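Local coordinates for fatty acyl CoA synthetase FADD13 (FATTY-ACYL-CoA SYNTHETASE) (Mycobacterium tuberculosis, PDB 3R44), which belongs to the ANL superfamily of AMP-binding enzymes and pairs a large N-terminal domain with a small C-terminal one, at residues A[200-203]-A[204-208]; A[249-252]-A[253-256]; A[266-269]-A[270-274]; A[424-427]-A[428-431]; A[505-508]-A[509-512]. All coordinates share one frame; numbering follows the deposited sequence. Where two conformers were deposited one is given.

In the fold
All five contacts are local, along helices or at their ends. Contacts 1, 2 and 3 come first along the chain, on helices 192-205, 247-256 and 266-274 of the large AMP-binding part. Contacts 2 and 3 are neighbours with centres about 14 Å apart, and they touch: W251 NE1 makes a hydrogen bond of 2.9 Å to M272 O. Contact 1 stands about 25 Å from each, centre to centre. Its helix and those of contacts 2 and 3 pack on strands of the same mixed sheet. Contacts 4 and 5, about 18 Å apart between centres, follow on helices 425-432 and 504-511. Both helices pack on strand 438-448, so these two contacts belong to the C-terminal part of the protein.

Contact 1 (A[200-203]-A[204-208]); sequences SSWA and STIDV
The indole of W202 meets I206 one helical turn on. I206 CD1 lies in the ring plane at the edge, 3.9 Å from CE3 of W202. I206 CG2 comes to the same carbon obliquely. The ring of F231 meets the indole, the two planes tilted about 20° from each other, and NE1 of W202 bonds to G322 O. The backbone from W202 to I206 leaves the C-terminal end of helix 192-205. W202 O takes two N-H groups: I206 N at 2.9 Å, almost straight, and T205 N at 3.0 Å from above the carbonyl plane. S200 O is also gripped twice, by S204 N and by S204 OG (3.1 Å), from opposite faces of its plane. T205 OG1 folds back to S201 O at 2.7 Å. It can do so because it stands beside its own backbone N (chi1 -54°). After D207, the centre of an inverse gamma turn, V208 returns and sets CG1 3.6 Å from A203 O. W202 and I206 face strands 288-291 and 324-327, while S200 and V208 touch helix 223-235.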
loop_
_atom_site.group_PDB
_atom_site.type_symbol
_atom_site.label_atom_id
_atom_site.label_comp_id
_atom_site.label_asym_id
_atom_site.label_seq_id
_atom_site.Cartn_x
_atom_site.Cartn_y
_atom_site.Cartn_z
ATOM N N SER A 200 6.984 -2.814 14.069
ATOM C CA SER A 200 7.738 -3.891 14.756
ATOM C C SER A 200 7.801 -5.141 13.960
ATOM O O SER A 200 8.836 -5.805 13.922
ATOM C CB SER A 200 7.096 -4.283 16.073
ATOM O OG SER A 200 7.051 -3.179 16.905
ATOM N N SER A 201 6.678 -5.462 13.309
ATOM C CA SER A 201 6.600 -6.620 12.437
ATOM C C SER A 201 7.687 -6.551 11.343
ATOM O O SER A 201 8.492 -7.444 11.182
ATOM C CB SER A 201 5.236 -6.711 11.788
ATOM O OG SER A 201 5.216 -7.878 11.028
ATOM N N TRP A 202 7.735 -5.440 10.639
ATOM C CA TRP A 202 8.772 -5.264 9.612
ATOM C C TRP A 202 10.181 -5.324 10.196
ATOM O O TRP A 202 11.040 -6.076 9.747
ATOM C CB TRP A 202 8.562 -3.906 8.972
ATOM C CG TRP A 202 7.542 -3.895 7.934
ATOM C CD1 TRP A 202 6.176 -3.678 8.060
ATOM C CD2 TRP A 202 7.794 -4.027 6.571
ATOM N NE1 TRP A 202 5.576 -3.719 6.812
ATOM C CE2 TRP A 202 6.556 -3.918 5.887
ATOM C CE3 TRP A 202 8.966 -4.284 5.832
ATOM C CZ2 TRP A 202 6.457 -4.067 4.494
ATOM C CZ3 TRP A 202 8.872 -4.400 4.468
ATOM C CH2 TRP A 202 7.623 -4.277 3.805
ATOM N N ALA A 203 10.384 -4.529 11.242
ATOM C CA ALA A 203 11.688 -4.363 11.847
ATOM C C ALA A 203 12.221 -5.672 12.432
ATOM O O ALA A 203 13.437 -5.901 12.465
ATOM C CB ALA A 203 11.640 -3.309 12.914
ATOM N N SER A 204 11.324 -6.537 12.903
ATOM C CA SER A 204 11.727 -7.864 13.427
ATOM C C SER A 204 11.836 -8.968 12.411
ATOM O O SER A 204 12.345 -10.049 12.724
ATOM C CB SER A 204 10.768 -8.363 14.521
ATOM O OG SER A 204 10.841 -7.505 15.635
ATOM N N THR A 205 11.378 -8.721 11.187
ATOM C CA THR A 205 11.322 -9.738 10.170
ATOM C C THR A 205 12.379 -9.491 9.073
ATOM O O THR A 205 13.057 -10.411 8.675
ATOM C CB THR A 205 9.896 -9.820 9.535
ATOM O OG1 THR A 205 8.914 -10.004 10.585
ATOM C CG2 THR A 205 9.846 -10.950 8.476
ATOM N N ILE A 206 12.505 -8.262 8.595
ATOM C CA ILE A 206 13.478 -8.028 7.503
ATOM C C ILE A 206 14.841 -7.763 8.108
ATOM O O ILE A 206 14.930 -7.368 9.281
ATOM C CB ILE A 206 13.079 -6.855 6.589
ATOM C CG1 ILE A 206 13.163 -5.510 7.293
ATOM C CG2 ILE A 206 11.678 -7.062 6.005
ATOM C CD1 ILE A 206 12.841 -4.345 6.282
ATOM N N ASP A 207 15.908 -7.919 7.301
ATOM C CA ASP A 207 17.241 -7.625 7.776
ATOM C C ASP A 207 17.479 -6.115 7.735
ATOM O O ASP A 207 18.113 -5.609 6.821
ATOM C CB ASP A 207 18.285 -8.398 6.967
ATOM C CG ASP A 207 19.732 -8.140 7.425
ATOM O OD1 ASP A 207 20.032 -7.488 8.481
ATOM O OD2 ASP A 207 20.596 -8.625 6.687
ATOM N N VAL A 208 16.933 -5.393 8.705
ATOM C CA VAL A 208 17.158 -3.950 8.851
ATOM C C VAL A 208 18.048 -3.734 10.076
ATOM O O VAL A 208 17.915 -4.480 11.084
ATOM C CB VAL A 208 15.859 -3.155 8.959
ATOM C CG1 VAL A 208 15.024 -3.576 10.192
ATOM C CG2 VAL A 208 16.154 -1.612 8.950
#

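Contact 2 (A[249-252]-A[253-256]); sequences KVWS and LIVE
I254 CD1 is the apolar centre of this helical turn. It sits 3.8 Å from W251 CE3 and 4.1 Å from V250 CG2. I254 runs side by side with both residues and points the same way. Its CG1 stands beside the backbone N (chi1 -81°) and the chain then extends (chi2 170°), which carries CD1 back along the helix to the indole. The methyl approaches the ring obliquely. The backbone holds these side chains in place. I254 N bonds to V250 O, V255 N to W251 O, and E256 N to S252 O at 2.8 Å. L253 N has only weak bonds, to K249 O and V250 O. Further out, V250, L253 and I254 rest on L215 of strand 213-216, and M272 of helix 266-274 touches V250 and I254. The indole has polar partners of its own: NE1 bonds to M272 O, and K307 makes a cation-pi contact with the ring. At the surface, a water donates to E256 OE2 at 3.0 Å. Its further link to S252 OG is weak and doubtful, since S252 has two conformers. The helix is thus two-faced. Its buried side is apolar, with the one indole N-H satisfied by a backbone carbonyl, and its outer side holds a carboxylate that is probably ionised and hydrated.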
loop_
_atom_site.group_PDB
_atom_site.type_symbol
_atom_site.label_atom_id
_atom_site.label_comp_id
_atom_site.label_asym_id
_atom_site.label_seq_id
_atom_site.Cartn_x
_atom_site.Cartn_y
_atom_site.Cartn_z
ATOM N N LYS A 249 18.130 9.447 -12.106
ATOM C CA LYS A 249 18.788 10.143 -11.003
ATOM C C LYS A 249 18.935 9.263 -9.766
ATOM O O LYS A 249 19.703 9.607 -8.836
ATOM C CB LYS A 249 18.009 11.407 -10.601
ATOM C CG LYS A 249 17.892 12.445 -11.702
ATOM C CD LYS A 249 17.858 13.864 -11.120
ATOM C CE LYS A 249 17.789 14.912 -12.239
ATOM N NZ LYS A 249 16.319 15.257 -12.404
ATOM N N VAL A 250 18.236 8.134 -9.718
ATOM C CA VAL A 250 18.161 7.362 -8.461
ATOM C C VAL A 250 19.452 6.641 -8.068
ATOM O O VAL A 250 19.803 6.597 -6.890
ATOM C CB VAL A 250 16.940 6.424 -8.458
ATOM C CG1 VAL A 250 17.058 5.393 -9.513
ATOM C CG2 VAL A 250 16.661 5.792 -7.043
ATOM N N TRP A 251 20.194 6.119 -9.040
ATOM C CA TRP A 251 21.413 5.380 -8.686
ATOM C C TRP A 251 22.444 6.327 -8.098
ATOM O O TRP A 251 23.168 5.947 -7.204
ATOM C CB TRP A 251 21.995 4.595 -9.862
ATOM C CG TRP A 251 21.220 3.337 -10.202
ATOM C CD1 TRP A 251 20.474 3.134 -11.310
ATOM C CD2 TRP A 251 21.087 2.150 -9.406
ATOM N NE1 TRP A 251 19.893 1.890 -11.278
ATOM C CE2 TRP A 251 20.214 1.278 -10.106
ATOM C CE3 TRP A 251 21.560 1.762 -8.157
ATOM C CZ2 TRP A 251 19.869 0.011 -9.627
ATOM C CZ3 TRP A 251 21.212 0.489 -7.671
ATOM C CH2 TRP A 251 20.371 -0.359 -8.398
ATOM N N SER A 252 22.545 7.539 -8.633
ATOM C CA SER A 252 23.460 8.544 -8.099
ATOM C C SER A 252 23.129 8.825 -6.643
ATOM O O SER A 252 23.991 9.057 -5.816
ATOM C CB SER A 252 23.317 9.857 -8.884
ATOM O OG SER A 252 24.283 10.798 -8.462
ATOM N N LEU A 253 21.843 8.848 -6.353
ATOM C CA LEU A 253 21.371 9.202 -5.042
ATOM C C LEU A 253 21.730 8.056 -4.125
ATOM O O LEU A 253 22.170 8.284 -2.994
ATOM C CB LEU A 253 19.847 9.412 -5.083
ATOM C CG LEU A 253 19.174 9.627 -3.721
ATOM C CD1 LEU A 253 19.878 10.744 -2.917
ATOM C CD2 LEU A 253 17.633 9.890 -3.848
ATOM N N ILE A 254 21.519 6.834 -4.606
ATOM C CA ILE A 254 21.803 5.615 -3.840
ATOM C C ILE A 254 23.313 5.537 -3.479
ATOM O O ILE A 254 23.700 5.199 -2.341
ATOM C CB ILE A 254 21.333 4.380 -4.634
ATOM C CG1 ILE A 254 19.824 4.177 -4.455
ATOM C CG2 ILE A 254 22.113 3.110 -4.268
ATOM C CD1 ILE A 254 19.243 3.119 -5.410
ATOM N N VAL A 255 24.143 5.938 -4.422
ATOM C CA VAL A 255 25.592 5.988 -4.187
ATOM C C VAL A 255 26.003 7.111 -3.261
ATOM O O VAL A 255 26.689 6.840 -2.249
ATOM C CB VAL A 255 26.377 6.024 -5.505
ATOM C CG1 VAL A 255 27.872 6.175 -5.264
ATOM C CG2 VAL A 255 26.107 4.731 -6.308
ATOM N N GLU A 256 25.622 8.346 -3.595
ATOM C CA GLU A 256 25.980 9.527 -2.822
ATOM C C GLU A 256 25.552 9.433 -1.365
ATOM O O GLU A 256 26.269 9.926 -0.490
ATOM C CB GLU A 256 25.421 10.834 -3.411
ATOM C CG GLU A 256 25.936 11.176 -4.756
ATOM C CD GLU A 256 27.446 11.381 -4.799
ATOM O OE1 GLU A 256 28.030 11.872 -3.803
ATOM O OE2 GLU A 256 28.045 11.069 -5.844
HETATM O O HOH W 1 27.128 9.122 -7.995
#

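Contact 3 (A[266-269]-A[270-274]); sequences PAIL and NFMRQ
The sulfur of M272 is the main bump here, and it rests against I268 CG2 at 3.5 Å. The two side chains run side by side and point the same way. CG of M272 stands beside its own backbone N (chi1 -77°), which puts it 3.2 Å from I268 O. The straight next torsion carries SD on to I268 CG2. A bend at the last torsion (chi3 60°) then turns the methyl. L269 CD2 reaches the same sulfur more loosely, at 4.3 Å. SD therefore fills a hollow with the I268 branch as one wall and the L269 methyl as another. I268 and M272 are an i to i+4 pair and L269 and M272 an i to i+3 pair, as on an alpha helix. Helix 266-274 directly follows strand 261-264 of the large mixed sheet. L269 and M272 face F289 of strand 288-291 in that sheet. M272 also meets Y304 of helix 298-306. On another side of the helix the phenyl of F271 meets the A267 carbonyl obliquely. Its CD2 is 3.1 Å from A267 O, and CE2 is 4.1 Å from A267 CB. F271 N bonds to the same oxygen at 2.8 Å. N270 N bonds to P266 O and M272 N to I268 O, while the bond from R273 N to L269 O is weak. The L269 oxygen has a further partner in Y304 OH.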
loop_
_atom_site.group_PDB
_atom_site.type_symbol
_atom_site.label_atom_id
_atom_site.label_comp_id
_atom_site.label_asym_id
_atom_site.label_seq_id
_atom_site.Cartn_x
_atom_site.Cartn_y
_atom_site.Cartn_z
ATOM N N PRO A 266 7.848 -3.309 -8.811
ATOM C CA PRO A 266 8.522 -3.962 -9.924
ATOM C C PRO A 266 8.793 -3.014 -11.079
ATOM O O PRO A 266 9.893 -3.085 -11.642
ATOM C CB PRO A 266 7.549 -5.099 -10.267
ATOM C CG PRO A 266 7.071 -5.477 -8.949
ATOM C CD PRO A 266 6.783 -4.178 -8.294
ATOM N N ALA A 267 7.862 -2.102 -11.406
ATOM C CA ALA A 267 8.121 -1.160 -12.535
ATOM C C ALA A 267 9.393 -0.361 -12.298
ATOM O O ALA A 267 10.172 -0.130 -13.231
ATOM C CB ALA A 267 6.922 -0.168 -12.789
ATOM N N ILE A 268 9.555 0.123 -11.071
ATOM C CA ILE A 268 10.697 0.961 -10.664
ATOM C C ILE A 268 11.969 0.181 -10.842
ATOM O O ILE A 268 12.908 0.699 -11.401
ATOM C CB ILE A 268 10.592 1.481 -9.178
ATOM C CG1 ILE A 268 9.730 2.711 -9.114
ATOM C CG2 ILE A 268 11.999 1.827 -8.521
ATOM C CD1 ILE A 268 9.446 3.187 -7.653
ATOM N N LEU A 269 11.994 -1.072 -10.360
ATOM C CA LEU A 269 13.173 -1.854 -10.461
ATOM C C LEU A 269 13.493 -2.207 -11.922
ATOM O O LEU A 269 14.656 -2.312 -12.286
ATOM C CB LEU A 269 13.041 -3.141 -9.675
ATOM C CG LEU A 269 12.998 -2.927 -8.136
ATOM C CD1 LEU A 269 13.316 -4.218 -7.496
ATOM C CD2 LEU A 269 14.001 -1.842 -7.682
ATOM N N ASN A 270 12.459 -2.401 -12.730
ATOM C CA ASN A 270 12.654 -2.603 -14.140
ATOM C C ASN A 270 13.245 -1.360 -14.806
ATOM O O ASN A 270 14.246 -1.453 -15.566
ATOM C CB ASN A 270 11.325 -2.968 -14.779
ATOM C CG ASN A 270 11.489 -3.450 -16.173
ATOM O OD1 ASN A 270 10.754 -3.009 -17.095
ATOM N ND2 ASN A 270 12.467 -4.341 -16.382
ATOM N N PHE A 271 12.694 -0.175 -14.538
ATOM C CA PHE A 271 13.295 1.008 -15.144
ATOM C C PHE A 271 14.721 1.241 -14.718
ATOM O O PHE A 271 15.561 1.634 -15.543
ATOM C CB PHE A 271 12.437 2.245 -14.893
ATOM C CG PHE A 271 11.081 2.144 -15.523
ATOM C CD1 PHE A 271 10.953 1.684 -16.833
ATOM C CD2 PHE A 271 9.940 2.539 -14.836
ATOM C CE1 PHE A 271 9.697 1.616 -17.445
ATOM C CE2 PHE A 271 8.681 2.443 -15.453
ATOM C CZ PHE A 271 8.566 1.996 -16.720
ATOM N N MET A 272 15.012 0.945 -13.456
ATOM C CA MET A 272 16.315 1.178 -12.855
ATOM C C MET A 272 17.379 0.269 -13.487
ATOM O O MET A 272 18.586 0.599 -13.495
ATOM C CB MET A 272 16.247 0.988 -11.338
ATOM C CG MET A 272 15.606 2.201 -10.700
ATOM S SD MET A 272 15.435 2.007 -8.944
ATOM C CE MET A 272 17.026 1.777 -8.282
ATOM N N ARG A 273 16.921 -0.848 -14.039
ATOM C CA ARG A 273 17.799 -1.784 -14.727
ATOM C C ARG A 273 18.148 -1.280 -16.131
ATOM O O ARG A 273 19.163 -1.688 -16.707
ATOM C CB ARG A 273 17.136 -3.161 -14.775
ATOM C CG ARG A 273 17.998 -4.236 -15.326
ATOM C CD ARG A 273 17.435 -4.789 -16.591
ATOM N NE ARG A 273 18.292 -5.814 -17.184
ATOM C CZ ARG A 273 19.512 -5.609 -17.654
ATOM N NH1 ARG A 273 20.083 -4.418 -17.568
ATOM N NH2 ARG A 273 20.177 -6.630 -18.181
ATOM N N GLN A 274 17.316 -0.402 -16.692
ATOM C CA GLN A 274 17.538 0.052 -18.072
ATOM C C GLN A 274 18.415 1.296 -18.227
ATOM O O GLN A 274 19.000 1.510 -19.323
ATOM C CB GLN A 274 16.210 0.253 -18.801
ATOM C CG GLN A 274 15.158 -0.781 -18.509
ATOM C CD GLN A 274 15.607 -2.168 -18.898
ATOM O OE1 GLN A 274 16.527 -2.341 -19.727
ATOM N NE2 GLN A 274 14.955 -3.163 -18.345
#

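Contact 4 (A[424-427]-A[428-431]); sequences YPAE and IESV
A426 O is gripped twice by S430, through its backbone N and its hydroxyl OG. Both bonds are 2.9 Å long. The hydroxyl donor is tilted 17° from the carbonyl plane, the amide donor 30°. OG stands between the backbone N and the carbonyl carbon of S430 (chi1 60°), and this turns it back along the helix toward the oxygen. The contact is the first turns of helix 425-432, in the C-terminal part of this AMP-binding protein. At the helix start P425 O accepts E429 N at 2.8 Å in a nearly straight bond. I428 N reaches the same oxygen weakly. The carboxylate of E427 returns to the residue just before the helix: Y424 N donates to its OE2 at 2.8 Å, on the anti side. The same OE2 lies in plane at the edge of the Y424 ring. A426 N is taken up by D410 of strand 406-410. The side chain of E429 extends back along the first turn, with its CG 3.3 Å from P425 O. Its main polar partners lie outside the helix: OE2 forms a salt bridge with K504 and accepts V443 N. These partners, both on OE2, would probably keep the carboxylate ionised. I428 and P425 press on V443 of strand 438-448, while V431 packs on helix 468-478. At the far end of the contact, the CG2 methyl of V431 lies 3.4 Å from E427 O.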
loop_
_atom_site.group_PDB
_atom_site.type_symbol
_atom_site.label_atom_id
_atom_site.label_comp_id
_atom_site.label_asym_id
_atom_site.label_seq_id
_atom_site.Cartn_x
_atom_site.Cartn_y
_atom_site.Cartn_z
ATOM N N TYR A 424 -14.480 -15.580 -8.728
ATOM C CA TYR A 424 -13.141 -15.031 -8.893
ATOM C C TYR A 424 -12.523 -15.549 -10.217
ATOM O O TYR A 424 -12.612 -16.750 -10.561
ATOM C CB TYR A 424 -12.171 -15.300 -7.727
ATOM C CG TYR A 424 -12.417 -14.573 -6.418
ATOM C CD1 TYR A 424 -11.747 -13.381 -6.106
ATOM C CD2 TYR A 424 -13.283 -15.108 -5.484
ATOM C CE1 TYR A 424 -11.948 -12.743 -4.850
ATOM C CE2 TYR A 424 -13.509 -14.494 -4.251
ATOM C CZ TYR A 424 -12.840 -13.302 -3.924
ATOM O OH TYR A 424 -13.056 -12.673 -2.665
ATOM N N PRO A 425 -11.883 -14.644 -10.947
ATOM C CA PRO A 425 -11.352 -14.964 -12.261
ATOM C C PRO A 425 -10.360 -16.113 -12.262
ATOM O O PRO A 425 -10.371 -16.881 -13.211
ATOM C CB PRO A 425 -10.625 -13.680 -12.644
ATOM C CG PRO A 425 -11.440 -12.649 -12.055
ATOM C CD PRO A 425 -11.740 -13.202 -10.695
ATOM N N ALA A 426 -9.531 -16.253 -11.221
ATOM C CA ALA A 426 -8.491 -17.288 -11.188
ATOM C C ALA A 426 -9.099 -18.673 -11.223
ATOM O O ALA A 426 -8.508 -19.587 -11.760
ATOM C CB ALA A 426 -7.568 -17.164 -9.931
ATOM N N GLU A 427 -10.309 -18.804 -10.688
ATOM C CA GLU A 427 -10.996 -20.103 -10.632
ATOM C C GLU A 427 -11.253 -20.599 -12.061
ATOM O O GLU A 427 -11.064 -21.779 -12.376
ATOM C CB GLU A 427 -12.321 -19.971 -9.862
ATOM C CG GLU A 427 -12.183 -19.326 -8.475
ATOM C CD GLU A 427 -13.531 -19.264 -7.706
ATOM O OE1 GLU A 427 -13.966 -20.355 -7.240
ATOM O OE2 GLU A 427 -14.132 -18.150 -7.567
ATOM N N ILE A 428 -11.599 -19.658 -12.926
ATOM C CA ILE A 428 -11.885 -19.930 -14.339
ATOM C C ILE A 428 -10.562 -19.992 -15.113
ATOM O O ILE A 428 -10.301 -20.948 -15.875
ATOM C CB ILE A 428 -12.840 -18.881 -14.933
ATOM C CG1 ILE A 428 -14.172 -18.880 -14.165
ATOM C CG2 ILE A 428 -13.029 -19.136 -16.440
ATOM C CD1 ILE A 428 -15.083 -17.645 -14.480
ATOM N N GLU A 429 -9.717 -18.991 -14.925
ATOM C CA GLU A 429 -8.436 -18.983 -15.635
ATOM C C GLU A 429 -7.633 -20.286 -15.458
ATOM O O GLU A 429 -7.074 -20.837 -16.421
ATOM C CB GLU A 429 -7.599 -17.798 -15.190
ATOM C CG GLU A 429 -8.116 -16.451 -15.625
ATOM C CD GLU A 429 -7.562 -15.314 -14.795
ATOM O OE1 GLU A 429 -6.819 -15.608 -13.826
ATOM O OE2 GLU A 429 -7.837 -14.124 -15.113
ATOM N N SER A 430 -7.574 -20.805 -14.234
ATOM C CA SER A 430 -6.790 -22.026 -13.968
ATOM C C SER A 430 -7.375 -23.284 -14.621
ATOM O O SER A 430 -6.676 -24.260 -14.740
ATOM C CB SER A 430 -6.605 -22.283 -12.465
ATOM O OG SER A 430 -7.865 -22.443 -11.828
ATOM N N VAL A 431 -8.642 -23.257 -15.026
ATOM C CA VAL A 431 -9.266 -24.377 -15.739
ATOM C C VAL A 431 -9.007 -24.266 -17.255
ATOM O O VAL A 431 -8.586 -25.222 -17.917
ATOM C CB VAL A 431 -10.778 -24.424 -15.419
ATOM C CG1 VAL A 431 -11.497 -25.416 -16.324
ATOM C CG2 VAL A 431 -10.974 -24.809 -13.930
#

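Contact 5 (A[505-508]-A[509-512]); sequences TVLR and EQYS
Q510 N bonds to V506 O at 2.7 Å. Y511 N to L507 O (3.0 Å) and E509 N to T505 O (3.2 Å) add two more i to i+4 bonds of alpha helix 504-511, near the C-terminus of the chain. Near the helix end S512 OG turns back to E509 O at 3.1 Å. R508 sends its extended side chain elsewhere, to a salt bridge between NH2 and D414; T505 CG2 lies at the edge of its guanidinium, in the plane. The packing centres on L507. Its CD2 touches the Y511 ring at the edge, in plane, 3.7 Å from CE2, and the two side chains run side by side. L507 is the buried residue of the contact. It rests with Y511 on I458 of strand 454-461 and also meets A442 and I444 of strand 438-448. Outside this apolar strip Q510 crosses both V506 and L507 obliquely. Its chain leaves beside the backbone N (chi1 -78°) and then runs straight, which lays the amide across the two. NE2 of Q510 lies 4.0 Å from V506 CG1, while OE1 of Q510 comes to 3.5 Å from L507 CD2.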
loop_
_atom_site.group_PDB
_atom_site.type_symbol
_atom_site.label_atom_id
_atom_site.label_comp_id
_atom_site.label_asym_id
_atom_site.label_seq_id
_atom_site.Cartn_x
_atom_site.Cartn_y
_atom_site.Cartn_z
ATOM N N THR A 505 -7.286 -3.778 -15.982
ATOM C CA THR A 505 -7.919 -2.481 -16.229
ATOM C C THR A 505 -7.908 -2.172 -17.737
ATOM O O THR A 505 -8.864 -1.656 -18.290
ATOM C CB THR A 505 -7.166 -1.351 -15.520
ATOM O OG1 THR A 505 -5.779 -1.445 -15.883
ATOM C CG2 THR A 505 -7.254 -1.491 -14.034
ATOM N N VAL A 506 -6.808 -2.505 -18.396
ATOM C CA VAL A 506 -6.711 -2.364 -19.873
ATOM C C VAL A 506 -7.689 -3.331 -20.590
ATOM O O VAL A 506 -8.446 -2.907 -21.490
ATOM C CB VAL A 506 -5.268 -2.495 -20.384
ATOM C CG1 VAL A 506 -5.238 -2.411 -21.935
ATOM C CG2 VAL A 506 -4.370 -1.350 -19.743
ATOM N N LEU A 507 -7.743 -4.586 -20.137
ATOM C CA LEU A 507 -8.717 -5.496 -20.685
ATOM C C LEU A 507 -10.106 -4.947 -20.619
ATOM O O LEU A 507 -10.821 -5.028 -21.607
ATOM C CB LEU A 507 -8.706 -6.823 -19.979
ATOM C CG LEU A 507 -7.620 -7.784 -20.451
ATOM C CD1 LEU A 507 -7.580 -8.985 -19.428
ATOM C CD2 LEU A 507 -7.848 -8.315 -21.892
ATOM N N ARG A 508 -10.519 -4.409 -19.457
ATOM C CA ARG A 508 -11.875 -3.872 -19.303
ATOM C C ARG A 508 -12.130 -2.710 -20.267
ATOM O O ARG A 508 -13.227 -2.600 -20.809
ATOM C CB ARG A 508 -12.171 -3.386 -17.848
ATOM C CG ARG A 508 -12.184 -4.493 -16.816
ATOM C CD ARG A 508 -12.391 -3.964 -15.375
ATOM N NE ARG A 508 -12.084 -5.076 -14.499
ATOM C CZ ARG A 508 -11.006 -5.207 -13.737
ATOM N NH1 ARG A 508 -10.083 -4.241 -13.651
ATOM N NH2 ARG A 508 -10.870 -6.338 -13.045
ATOM N N GLU A 509 -11.098 -1.889 -20.505
ATOM C CA GLU A 509 -11.165 -0.807 -21.463
ATOM C C GLU A 509 -11.317 -1.337 -22.877
ATOM O O GLU A 509 -12.082 -0.813 -23.680
ATOM C CB GLU A 509 -9.860 -0.000 -21.447
ATOM C CG GLU A 509 -9.715 1.068 -20.375
ATOM C CD GLU A 509 -8.265 1.632 -20.323
ATOM O OE1 GLU A 509 -7.608 1.748 -21.396
ATOM O OE2 GLU A 509 -7.780 1.937 -19.208
ATOM N N GLN A 510 -10.509 -2.327 -23.208
ATOM C CA GLN A 510 -10.522 -2.895 -24.542
ATOM C C GLN A 510 -11.901 -3.412 -24.896
ATOM O O GLN A 510 -12.447 -3.073 -25.968
ATOM C CB GLN A 510 -9.514 -4.030 -24.621
ATOM C CG GLN A 510 -8.055 -3.591 -24.770
ATOM C CD GLN A 510 -7.115 -4.755 -24.786
ATOM O OE1 GLN A 510 -7.486 -5.867 -24.423
ATOM N NE2 GLN A 510 -5.900 -4.528 -25.238
ATOM N N TYR A 511 -12.469 -4.228 -24.015
ATOM C CA TYR A 511 -13.726 -4.851 -24.290
ATOM C C TYR A 511 -14.992 -4.075 -23.886
ATOM O O TYR A 511 -16.097 -4.572 -24.089
ATOM C CB TYR A 511 -13.720 -6.317 -23.814
ATOM C CG TYR A 511 -12.630 -7.036 -24.537
ATOM C CD1 TYR A 511 -12.800 -7.420 -25.876
ATOM C CD2 TYR A 511 -11.407 -7.281 -23.919
ATOM C CE1 TYR A 511 -11.768 -8.025 -26.584
ATOM C CE2 TYR A 511 -10.362 -7.894 -24.612
ATOM C CZ TYR A 511 -10.567 -8.291 -25.957
ATOM O OH TYR A 511 -9.531 -8.896 -26.660
ATOM N N SER A 512 -14.852 -2.820 -23.456
ATOM C CA SER A 512 -16.028 -2.002 -23.218
ATOM C C SER A 512 -16.807 -1.825 -24.525
ATOM O O SER A 512 -18.008 -1.626 -24.478
ATOM C CB SER A 512 -15.696 -0.610 -22.649
ATOM O OG SER A 512 -15.049 0.147 -23.646
#